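Local atomic coordinates of rhamnosidase B (Bacillus sp., PDB entry 2OKX), a protein that hydrolyses terminal alpha-L-rhamnose residues from rhamnosides, as a family 78 glycoside hydrolase. Residues D609-Q617 against A656-H667; W622-F632 against L674-L682. One frame throughout, in Å; residues are numbered along the deposited sequence.

Contact 1: D609-Q617 against A656-H667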
loop_
_atom_site.group_PDB
_atom_site.type_symbol
_atom_site.label_atom_id
_atom_site.label_comp_id
_atom_site.label_asym_id
_atom_site.label_seq_id
_atom_site.Cartn_x
_atom_site.Cartn_y
_atom_site.Cartn_z
ATOM N N ASP A 609 -9.039 -12.523 17.196
ATOM C CA ASP A 609 -8.162 -13.408 17.961
ATOM C C ASP A 609 -6.923 -12.664 18.442
ATOM O O ASP A 609 -6.410 -12.937 19.526
ATOM C CB ASP A 609 -7.727 -14.617 17.124
ATOM C CG ASP A 609 -8.859 -15.590 16.867
ATOM O OD1 ASP A 609 -9.592 -15.918 17.824
ATOM O OD2 ASP A 609 -9.010 -16.037 15.710
ATOM N N GLU A 610 -6.443 -11.727 17.632
ATOM C CA GLU A 610 -5.267 -10.942 17.988
ATOM C C GLU A 610 -5.614 -9.935 19.078
ATOM O O GLU A 610 -4.858 -9.748 20.026
ATOM C CB GLU A 610 -4.732 -10.185 16.768
ATOM C CG GLU A 610 -3.327 -10.583 16.327
ATOM C CD GLU A 610 -2.414 -10.922 17.490
ATOM O OE1 GLU A 610 -2.502 -12.062 17.992
ATOM O OE2 GLU A 610 -1.617 -10.055 17.908
ATOM N N THR A 611 -6.759 -9.279 18.928
ATOM C CA THR A 611 -7.208 -8.286 19.895
ATOM C C THR A 611 -8.639 -7.836 19.618
ATOM O O THR A 611 -9.002 -7.546 18.475
ATOM C CB THR A 611 -6.302 -7.037 19.889
ATOM O OG1 THR A 611 -6.971 -5.962 20.559
ATOM C CG2 THR A 611 -5.974 -6.612 18.462
ATOM N N PRO A 612 -9.471 -7.770 20.670
ATOM C CA PRO A 612 -10.871 -7.354 20.556
ATOM C C PRO A 612 -11.011 -5.907 20.091
ATOM O O PRO A 612 -12.103 -5.468 19.727
ATOM C CB PRO A 612 -11.406 -7.567 21.972
ATOM C CG PRO A 612 -10.207 -7.276 22.819
ATOM C CD PRO A 612 -9.116 -8.024 22.078
ATOM N N LEU A 613 -9.903 -5.170 20.113
ATOM C CA LEU A 613 -9.901 -3.774 19.685
ATOM C C LEU A 613 -9.766 -3.682 18.160
ATOM O O LEU A 613 -9.982 -2.619 17.572
ATOM C CB LEU A 613 -8.759 -3.013 20.365
ATOM C CG LEU A 613 -8.773 -3.010 21.901
ATOM C CD1 LEU A 613 -7.607 -2.181 22.418
ATOM C CD2 LEU A 613 -10.099 -2.448 22.412
ATOM N N TYR A 614 -9.402 -4.807 17.548
ATOM C CA TYR A 614 -9.248 -4.945 16.096
ATOM C C TYR A 614 -8.051 -4.221 15.483
ATOM O O TYR A 614 -7.758 -3.075 15.827
ATOM C CB TYR A 614 -10.544 -4.518 15.390
ATOM C CG TYR A 614 -11.754 -5.374 15.743
ATOM C CD1 TYR A 614 -13.036 -5.005 15.338
ATOM C CD2 TYR A 614 -11.614 -6.548 16.488
ATOM C CE1 TYR A 614 -14.152 -5.784 15.667
ATOM C CE2 TYR A 614 -12.717 -7.332 16.823
ATOM C CZ TYR A 614 -13.982 -6.946 16.412
ATOM O OH TYR A 614 -15.071 -7.722 16.749
ATOM N N LEU A 615 -7.370 -4.906 14.565
ATOM C CA LEU A 615 -6.192 -4.364 13.885
ATOM C C LEU A 615 -6.516 -3.205 12.951
ATOM O O LEU A 615 -7.587 -3.169 12.346
ATOM C CB LEU A 615 -5.478 -5.472 13.104
ATOM C CG LEU A 615 -4.331 -6.185 13.833
ATOM C CD1 LEU A 615 -4.778 -6.603 15.223
ATOM C CD2 LEU A 615 -3.871 -7.388 13.021
ATOM N N ASP A 616 -5.578 -2.265 12.837
ATOM C CA ASP A 616 -5.758 -1.089 11.994
ATOM C C ASP A 616 -5.548 -1.354 10.499
ATOM O O ASP A 616 -5.856 -0.504 9.663
ATOM C CB ASP A 616 -4.863 0.058 12.495
ATOM C CG ASP A 616 -3.439 -0.387 12.798
ATOM O OD1 ASP A 616 -2.798 0.252 13.662
ATOM O OD2 ASP A 616 -2.959 -1.355 12.173
ATOM N N GLN A 617 -5.014 -2.529 10.173
ATOM C CA GLN A 617 -4.825 -2.964 8.788
ATOM C C GLN A 617 -4.911 -4.491 8.799
ATOM O O GLN A 617 -4.381 -5.137 9.703
ATOM C CB GLN A 617 -3.491 -2.463 8.187
ATOM C CG GLN A 617 -2.350 -2.213 9.161
ATOM C CD GLN A 617 -1.648 -3.485 9.587
ATOM O OE1 GLN A 617 -1.073 -4.200 8.762
ATOM N NE2 GLN A 617 -1.687 -3.772 10.882
ATOM N N ALA A 656 -19.878 -8.463 15.838
ATOM C CA ALA A 656 -18.491 -8.006 15.802
ATOM C C ALA A 656 -18.396 -6.556 16.261
ATOM O O ALA A 656 -17.417 -6.157 16.895
ATOM C CB ALA A 656 -17.924 -8.148 14.391
ATOM N N VAL A 657 -19.415 -5.766 15.936
ATOM C CA VAL A 657 -19.444 -4.359 16.322
ATOM C C VAL A 657 -19.634 -4.227 17.830
ATOM O O VAL A 657 -18.935 -3.459 18.494
ATOM C CB VAL A 657 -20.590 -3.608 15.602
ATOM C CG1 VAL A 657 -20.716 -2.196 16.150
ATOM C CG2 VAL A 657 -20.320 -3.569 14.101
ATOM N N LYS A 658 -20.590 -4.981 18.360
ATOM C CA LYS A 658 -20.888 -4.971 19.788
ATOM C C LYS A 658 -19.666 -5.446 20.573
ATOM O O LYS A 658 -19.272 -4.841 21.573
ATOM C CB LYS A 658 -22.080 -5.892 20.059
ATOM C CG LYS A 658 -22.530 -5.972 21.506
ATOM C CD LYS A 658 -23.719 -6.918 21.631
ATOM C CE LYS A 658 -24.215 -7.009 23.062
ATOM N NZ LYS A 658 -24.640 -5.680 23.576
ATOM N N HIS A 659 -19.067 -6.531 20.093
ATOM C CA HIS A 659 -17.893 -7.122 20.720
ATOM C C HIS A 659 -16.746 -6.135 20.941
ATOM O O HIS A 659 -16.225 -6.021 22.049
ATOM C CB HIS A 659 -17.401 -8.301 19.875
ATOM C CG HIS A 659 -16.140 -8.927 20.383
ATOM N ND1 HIS A 659 -16.066 -9.577 21.597
ATOM C CD2 HIS A 659 -14.899 -8.993 19.846
ATOM C CE1 HIS A 659 -14.833 -10.016 21.785
ATOM N NE2 HIS A 659 -14.106 -9.675 20.737
ATOM N N THR A 660 -16.353 -5.417 19.892
ATOM C CA THR A 660 -15.249 -4.473 20.017
ATOM C C THR A 660 -15.592 -3.257 20.877
ATOM O O THR A 660 -14.757 -2.789 21.656
ATOM C CB THR A 660 -14.742 -4.007 18.625
ATOM O OG1 THR A 660 -13.489 -3.331 18.783
ATOM C CG2 THR A 660 -15.743 -3.064 17.966
ATOM N N LEU A 661 -16.813 -2.743 20.751
ATOM C CA LEU A 661 -17.212 -1.590 21.554
ATOM C C LEU A 661 -17.215 -1.950 23.036
ATOM O O LEU A 661 -16.846 -1.136 23.883
ATOM C CB LEU A 661 -18.598 -1.091 21.142
ATOM C CG LEU A 661 -18.646 -0.253 19.861
ATOM C CD1 LEU A 661 -20.087 0.140 19.555
ATOM C CD2 LEU A 661 -17.777 0.988 20.038
ATOM N N THR A 662 -17.629 -3.174 23.342
ATOM C CA THR A 662 -17.663 -3.641 24.722
ATOM C C THR A 662 -16.267 -3.545 25.327
ATOM O O THR A 662 -16.098 -3.069 26.450
ATOM C CB THR A 662 -18.149 -5.103 24.805
ATOM O OG1 THR A 662 -19.520 -5.173 24.394
ATOM C CG2 THR A 662 -18.014 -5.636 26.232
ATOM N N HIS A 663 -15.262 -3.983 24.574
ATOM C CA HIS A 663 -13.893 -3.936 25.067
ATOM C C HIS A 663 -13.288 -2.536 25.114
ATOM O O HIS A 663 -12.424 -2.264 25.947
ATOM C CB HIS A 663 -13.009 -4.887 24.263
ATOM C CG HIS A 663 -13.286 -6.331 24.542
ATOM N ND1 HIS A 663 -14.400 -6.983 24.059
ATOM C CD2 HIS A 663 -12.625 -7.232 25.308
ATOM C CE1 HIS A 663 -14.414 -8.222 24.515
ATOM N NE2 HIS A 663 -13.349 -8.400 25.275
ATOM N N TYR A 664 -13.728 -1.639 24.237
ATOM C CA TYR A 664 -13.199 -0.281 24.277
ATOM C C TYR A 664 -13.699 0.416 25.541
ATOM O O TYR A 664 -12.990 1.228 26.141
ATOM C CB TYR A 664 -13.618 0.521 23.038
ATOM C CG TYR A 664 -12.655 0.376 21.877
ATOM C CD1 TYR A 664 -12.876 -0.563 20.873
ATOM C CD2 TYR A 664 -11.494 1.149 21.814
ATOM C CE1 TYR A 664 -11.960 -0.735 19.833
ATOM C CE2 TYR A 664 -10.573 0.985 20.780
ATOM C CZ TYR A 664 -10.811 0.041 19.794
ATOM O OH TYR A 664 -9.893 -0.135 18.780
ATOM N N LEU A 665 -14.924 0.087 25.942
ATOM C CA LEU A 665 -15.525 0.671 27.139
ATOM C C LEU A 665 -14.767 0.270 28.403
ATOM O O LEU A 665 -14.712 1.031 29.373
ATOM C CB LEU A 665 -16.991 0.242 27.256
ATOM C CG LEU A 665 -17.969 0.907 26.287
ATOM C CD1 LEU A 665 -19.363 0.314 26.457
ATOM C CD2 LEU A 665 -17.990 2.404 26.550
ATOM N N GLU A 666 -14.181 -0.923 28.391
ATOM C CA GLU A 666 -13.425 -1.401 29.544
ATOM C C GLU A 666 -12.161 -0.571 29.738
ATOM O O GLU A 666 -11.516 -0.644 30.781
ATOM C CB GLU A 666 -13.055 -2.875 29.367
ATOM C CG GLU A 666 -14.250 -3.807 29.245
ATOM C CD GLU A 666 -13.843 -5.237 28.955
ATOM O OE1 GLU A 666 -14.736 -6.084 28.742
ATOM O OE2 GLU A 666 -12.625 -5.515 28.936
ATOM N N HIS A 667 -11.811 0.226 28.734
ATOM C CA HIS A 667 -10.619 1.060 28.812
ATOM C C HIS A 667 -10.918 2.446 29.357
ATOM O O HIS A 667 -10.045 3.312 29.395
ATOM C CB HIS A 667 -9.949 1.141 27.438
ATOM C CG HIS A 667 -9.215 -0.109 27.062
ATOM N ND1 HIS A 667 -7.906 -0.339 27.425
ATOM C CD2 HIS A 667 -9.629 -1.226 26.420
ATOM C CE1 HIS A 667 -7.545 -1.545 27.024
ATOM N NE2 HIS A 667 -8.573 -2.104 26.411
#
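Three hydroxyl groups make every hydrogen bond between 609-617 and 656-667, and each of them donates to a backbone carbonyl. Thr660 OG1 reaches Pro612 O at 2.7 Å, lying in the carbonyl plane; it can do so because OG1 stands anti to the backbone N of Thr660 (chi1 -167°). From the same helix Tyr664 OH donates to Leu613 O at 2.8 Å, and that oxygen is also bonded to Thr630 OG1 of helix 627-644. The third bond runs the other way: Tyr614 OH gives its proton to Ala656 O at 2.8 Å, an oxygen that accepts the helical N-H of Thr660 as well. The loop side is a type I beta turn from Thr611 to Tyr614, stiffened by an ST turn in which Thr611 OG1 accepts from Leu613 N, and it packs on helix 647-665 within the alpha-helical barrel of the catalytic domain. Carbon meets ring face at three places. Pro612 CB sits over the imidazole of His663, 3.5 Å from its centroid; that ring is held in turn by its ND1-H, which bonds to His659 O in the ring plane. Leu613 CD2 lies almost exactly above the centre of the Tyr664 ring, 7° off the normal, while Thr660 CB covers one face of Tyr614 nearer the rim. Replacing Tyr614 by a phenylalanine would probably keep this last contact but leave Ala656 O without its second donor. The Tyr614 hydroxyl also meets the edge of the His659 ring, 3.4 Å from CD2.

Contact 2: W622-F632 against L674-L682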
loop_
_atom_site.group_PDB
_atom_site.type_symbol
_atom_site.label_atom_id
_atom_site.label_comp_id
_atom_site.label_asym_id
_atom_site.label_seq_id
_atom_site.Cartn_x
_atom_site.Cartn_y
_atom_site.Cartn_z
ATOM N N TRP A 622 1.095 -7.621 11.317
ATOM C CA TRP A 622 1.494 -6.528 12.202
ATOM C C TRP A 622 0.336 -6.306 13.164
ATOM O O TRP A 622 -0.692 -5.743 12.788
ATOM C CB TRP A 622 1.777 -5.227 11.434
ATOM C CG TRP A 622 2.113 -4.051 12.348
ATOM C CD1 TRP A 622 2.546 -4.120 13.650
ATOM C CD2 TRP A 622 2.086 -2.651 12.015
ATOM N NE1 TRP A 622 2.789 -2.859 14.140
ATOM C CE2 TRP A 622 2.516 -1.938 13.161
ATOM C CE3 TRP A 622 1.742 -1.931 10.861
ATOM C CZ2 TRP A 622 2.611 -0.539 13.186
ATOM C CZ3 TRP A 622 1.839 -0.537 10.884
ATOM C CH2 TRP A 622 2.270 0.142 12.040
ATOM N N SER A 623 0.501 -6.774 14.396
ATOM C CA SER A 623 -0.530 -6.623 15.412
ATOM C C SER A 623 -0.460 -5.186 15.898
ATOM O O SER A 623 0.300 -4.860 16.812
ATOM C CB SER A 623 -0.280 -7.596 16.569
ATOM O OG SER A 623 -1.346 -7.564 17.503
ATOM N N SER A 624 -1.253 -4.330 15.263
ATOM C CA SER A 624 -1.282 -2.912 15.583
ATOM C C SER A 624 -2.720 -2.431 15.691
ATOM O O SER A 624 -3.589 -2.867 14.934
ATOM C CB SER A 624 -0.554 -2.124 14.493
ATOM O OG SER A 624 -0.659 -0.730 14.706
ATOM N N VAL A 625 -2.963 -1.529 16.636
ATOM C CA VAL A 625 -4.296 -0.991 16.850
ATOM C C VAL A 625 -4.320 0.527 16.913
ATOM O O VAL A 625 -3.462 1.151 17.540
ATOM C CB VAL A 625 -4.919 -1.509 18.179
ATOM C CG1 VAL A 625 -6.214 -0.750 18.479
ATOM C CG2 VAL A 625 -5.198 -2.995 18.088
ATOM N N ILE A 626 -5.308 1.110 16.244
ATOM C CA ILE A 626 -5.525 2.547 16.264
ATOM C C ILE A 626 -7.016 2.667 16.569
ATOM O O ILE A 626 -7.860 2.341 15.730
ATOM C CB ILE A 626 -5.224 3.213 14.910
ATOM C CG1 ILE A 626 -3.737 3.064 14.571
ATOM C CG2 ILE A 626 -5.593 4.693 14.975
ATOM C CD1 ILE A 626 -3.336 3.714 13.254
ATOM N N PRO A 627 -7.362 3.104 17.790
ATOM C CA PRO A 627 -8.769 3.248 18.182
ATOM C C PRO A 627 -9.657 3.888 17.112
ATOM O O PRO A 627 -10.676 3.322 16.729
ATOM C CB PRO A 627 -8.686 4.083 19.454
ATOM C CG PRO A 627 -7.397 3.591 20.072
ATOM C CD PRO A 627 -6.464 3.540 18.877
ATOM N N ASN A 628 -9.269 5.064 16.631
ATOM C CA ASN A 628 -10.057 5.757 15.615
ATOM C C ASN A 628 -10.293 4.921 14.355
ATOM O O ASN A 628 -11.359 5.005 13.747
ATOM C CB ASN A 628 -9.391 7.087 15.250
ATOM C CG ASN A 628 -9.577 8.147 16.324
ATOM O OD1 ASN A 628 -8.817 9.121 16.398
ATOM N ND2 ASN A 628 -10.601 7.971 17.155
ATOM N N TRP A 629 -9.311 4.115 13.954
ATOM C CA TRP A 629 -9.492 3.291 12.765
ATOM C C TRP A 629 -10.624 2.298 12.995
ATOM O O TRP A 629 -11.451 2.071 12.111
ATOM C CB TRP A 629 -8.208 2.532 12.403
ATOM C CG TRP A 629 -7.201 3.314 11.567
ATOM C CD1 TRP A 629 -6.306 2.788 10.674
ATOM C CD2 TRP A 629 -6.944 4.728 11.602
ATOM N NE1 TRP A 629 -5.511 3.779 10.157
ATOM C CE2 TRP A 629 -5.878 4.979 10.708
ATOM C CE3 TRP A 629 -7.508 5.806 12.302
ATOM C CZ2 TRP A 629 -5.362 6.262 10.497
ATOM C CZ3 TRP A 629 -6.995 7.083 12.090
ATOM C CH2 TRP A 629 -5.931 7.299 11.195
ATOM N N THR A 630 -10.668 1.703 14.182
ATOM C CA THR A 630 -11.728 0.751 14.472
ATOM C C THR A 630 -13.060 1.497 14.549
ATOM O O THR A 630 -14.092 0.986 14.112
ATOM C CB THR A 630 -11.452 -0.014 15.779
ATOM O OG1 THR A 630 -10.284 -0.829 15.604
ATOM C CG2 THR A 630 -12.630 -0.913 16.135
ATOM N N PHE A 631 -13.037 2.711 15.085
ATOM C CA PHE A 631 -14.261 3.497 15.168
ATOM C C PHE A 631 -14.728 3.850 13.755
ATOM O O PHE A 631 -15.930 3.905 13.490
ATOM C CB PHE A 631 -14.043 4.786 15.976
ATOM C CG PHE A 631 -13.574 4.553 17.392
ATOM C CD1 PHE A 631 -13.868 3.366 18.055
ATOM C CD2 PHE A 631 -12.849 5.534 18.063
ATOM C CE1 PHE A 631 -13.441 3.156 19.373
ATOM C CE2 PHE A 631 -12.420 5.333 19.380
ATOM C CZ PHE A 631 -12.718 4.139 20.032
ATOM N N PHE A 632 -13.781 4.088 12.848
ATOM C CA PHE A 632 -14.139 4.423 11.472
ATOM C C PHE A 632 -14.697 3.195 10.768
ATOM O O PHE A 632 -15.498 3.312 9.837
ATOM C CB PHE A 632 -12.934 4.982 10.705
ATOM C CG PHE A 632 -12.456 6.314 11.216
ATOM C CD1 PHE A 632 -13.335 7.181 11.865
ATOM C CD2 PHE A 632 -11.131 6.703 11.056
ATOM C CE1 PHE A 632 -12.896 8.412 12.351
ATOM C CE2 PHE A 632 -10.685 7.929 11.537
ATOM C CZ PHE A 632 -11.572 8.786 12.188
ATOM N N LEU A 674 -11.785 7.696 28.169
ATOM C CA LEU A 674 -11.024 6.629 27.535
ATOM C C LEU A 674 -9.539 6.864 27.787
ATOM O O LEU A 674 -8.980 7.872 27.353
ATOM C CB LEU A 674 -11.295 6.605 26.026
ATOM C CG LEU A 674 -10.580 5.507 25.235
ATOM C CD1 LEU A 674 -11.051 4.147 25.716
ATOM C CD2 LEU A 674 -10.860 5.678 23.743
ATOM N N ASN A 675 -8.906 5.938 28.500
ATOM C CA ASN A 675 -7.484 6.053 28.802
ATOM C C ASN A 675 -6.787 4.819 28.248
ATOM O O ASN A 675 -7.078 3.699 28.666
ATOM C CB ASN A 675 -7.265 6.129 30.316
ATOM C CG ASN A 675 -5.882 6.635 30.676
ATOM O OD1 ASN A 675 -4.901 6.317 30.005
ATOM N ND2 ASN A 675 -5.797 7.420 31.747
ATOM N N MET A 676 -5.862 5.016 27.313
ATOM C CA MET A 676 -5.175 3.878 26.715
ATOM C C MET A 676 -3.693 4.069 26.444
ATOM O O MET A 676 -3.229 5.174 26.176
ATOM C CB MET A 676 -5.854 3.493 25.400
ATOM C CG MET A 676 -7.288 3.049 25.539
ATOM S SD MET A 676 -7.990 2.697 23.933
ATOM C CE MET A 676 -7.517 0.993 23.725
ATOM N N ALA A 677 -2.961 2.963 26.510
ATOM C CA ALA A 677 -1.532 2.963 26.234
ATOM C C ALA A 677 -1.405 2.333 24.854
ATOM O O ALA A 677 -1.402 1.112 24.726
ATOM C CB ALA A 677 -0.789 2.124 27.268
ATOM N N GLY A 678 -1.323 3.171 23.824
ATOM C CA GLY A 678 -1.213 2.655 22.472
ATOM C C GLY A 678 -1.063 3.746 21.432
ATOM O O GLY A 678 -0.785 4.896 21.764
ATOM N N TRP A 679 -1.248 3.387 20.167
ATOM C CA TRP A 679 -1.120 4.340 19.070
ATOM C C TRP A 679 -2.433 5.114 18.962
ATOM O O TRP A 679 -3.363 4.685 18.284
ATOM C CB TRP A 679 -0.823 3.577 17.775
ATOM C CG TRP A 679 -0.278 4.410 16.654
ATOM C CD1 TRP A 679 0.117 5.718 16.709
ATOM C CD2 TRP A 679 -0.049 3.977 15.309
ATOM N NE1 TRP A 679 0.576 6.125 15.479
ATOM C CE2 TRP A 679 0.484 5.076 14.601
ATOM C CE3 TRP A 679 -0.243 2.764 14.632
ATOM C CZ2 TRP A 679 0.824 5.000 13.245
ATOM C CZ3 TRP A 679 0.095 2.690 13.280
ATOM C CH2 TRP A 679 0.622 3.802 12.605
ATOM N N ASN A 680 -2.495 6.254 19.644
ATOM C CA ASN A 680 -3.691 7.101 19.673
ATOM C C ASN A 680 -3.630 8.158 18.579
ATOM O O ASN A 680 -3.649 9.358 18.856
ATOM C CB ASN A 680 -3.788 7.777 21.043
ATOM C CG ASN A 680 -3.671 6.786 22.186
ATOM O OD1 ASN A 680 -3.039 7.067 23.208
ATOM N ND2 ASN A 680 -4.285 5.621 22.022
ATOM N N LEU A 681 -3.585 7.695 17.335
ATOM C CA LEU A 681 -3.469 8.570 16.178
ATOM C C LEU A 681 -4.761 9.066 15.544
ATOM O O LEU A 681 -5.819 8.453 15.671
ATOM C CB LEU A 681 -2.654 7.857 15.093
ATOM C CG LEU A 681 -2.455 8.596 13.766
ATOM C CD1 LEU A 681 -1.430 9.698 13.967
ATOM C CD2 LEU A 681 -1.995 7.626 12.681
ATOM N N LEU A 682 -4.638 10.191 14.846
ATOM C CA LEU A 682 -5.734 10.783 14.096
ATOM C C LEU A 682 -5.179 11.420 12.821
ATOM O O LEU A 682 -5.535 11.012 11.722
ATOM C CB LEU A 682 -6.483 11.850 14.902
ATOM C CG LEU A 682 -7.558 12.555 14.053
ATOM C CD1 LEU A 682 -8.516 11.518 13.471
ATOM C CD2 LEU A 682 -8.318 13.572 14.888
HETATM O O HOH W 1 -2.192 0.696 19.774
HETATM O O HOH W 2 -7.115 6.649 17.526
#
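Trp679 lays one face of its indole against Ile626, whose CD1 stands 3.7 Å from the centroid of the six-membered ring, while Ile626 CG1 reaches Trp679 CE3 at 3.5 Å. The ring reaches this place because CG is anti to the backbone N of Trp679 (chi1 -163°). At its edge, in plane, lies Ser624 OG, 3.5 Å from CE3, though this hydroxyl is hydrogen-bonded to Asp350 and Asp616. Trp622 meets Trp679 rim to rim, CH2 to CZ3 at 3.6 Å, with the planes at 36° and neither ring over the other's face. Around Ile626, the N-cap residue of helix 627-644, the packing is therefore close. Beside it a water accepts from Trp679 N and lies 2.6 Å from Val625 O, to which it probably donates. Farther along the packing is looser: Pro627 CG passes Met676 SD at 4.0 Å, and Leu674 CD2 and Leu682 CD1 come only to the edges of Phe631 and Phe632. A second water accepts from Asn628 N, in the first turn of the helix, and donates to Leu681 O at 2.9 Å. The contact thus joins the start of a helix in the alpha-helical barrel to the loop that follows helix 647-665. Aromatic and aliphatic surfaces make up most of it, and water links backbone polar groups of the two segments.

Contacts 1 and 2 alternate along the chain and lie about 10 Å apart, centre to centre, in the same helical domain. Helices 627-644 and 647-665 follow each other in sequence, and loop 609-617 touches both. Polar bridges tie this loop to the extended segment leading into the first helix: Glu610 OE2 lies 2.5 Å from Ser623 OG, and Asp616 OD1 2.6 Å from Ser624 OG, both probable hydrogen bonds. Asp616 also packs on Ile626, and Met676 of contact 2 touches Leu613 of contact 1. A glycerol, most likely a crystallisation additive, comes within about 3 Å of the Trp629 side chain in contact 2 (nearest atoms), which may point to a pocket.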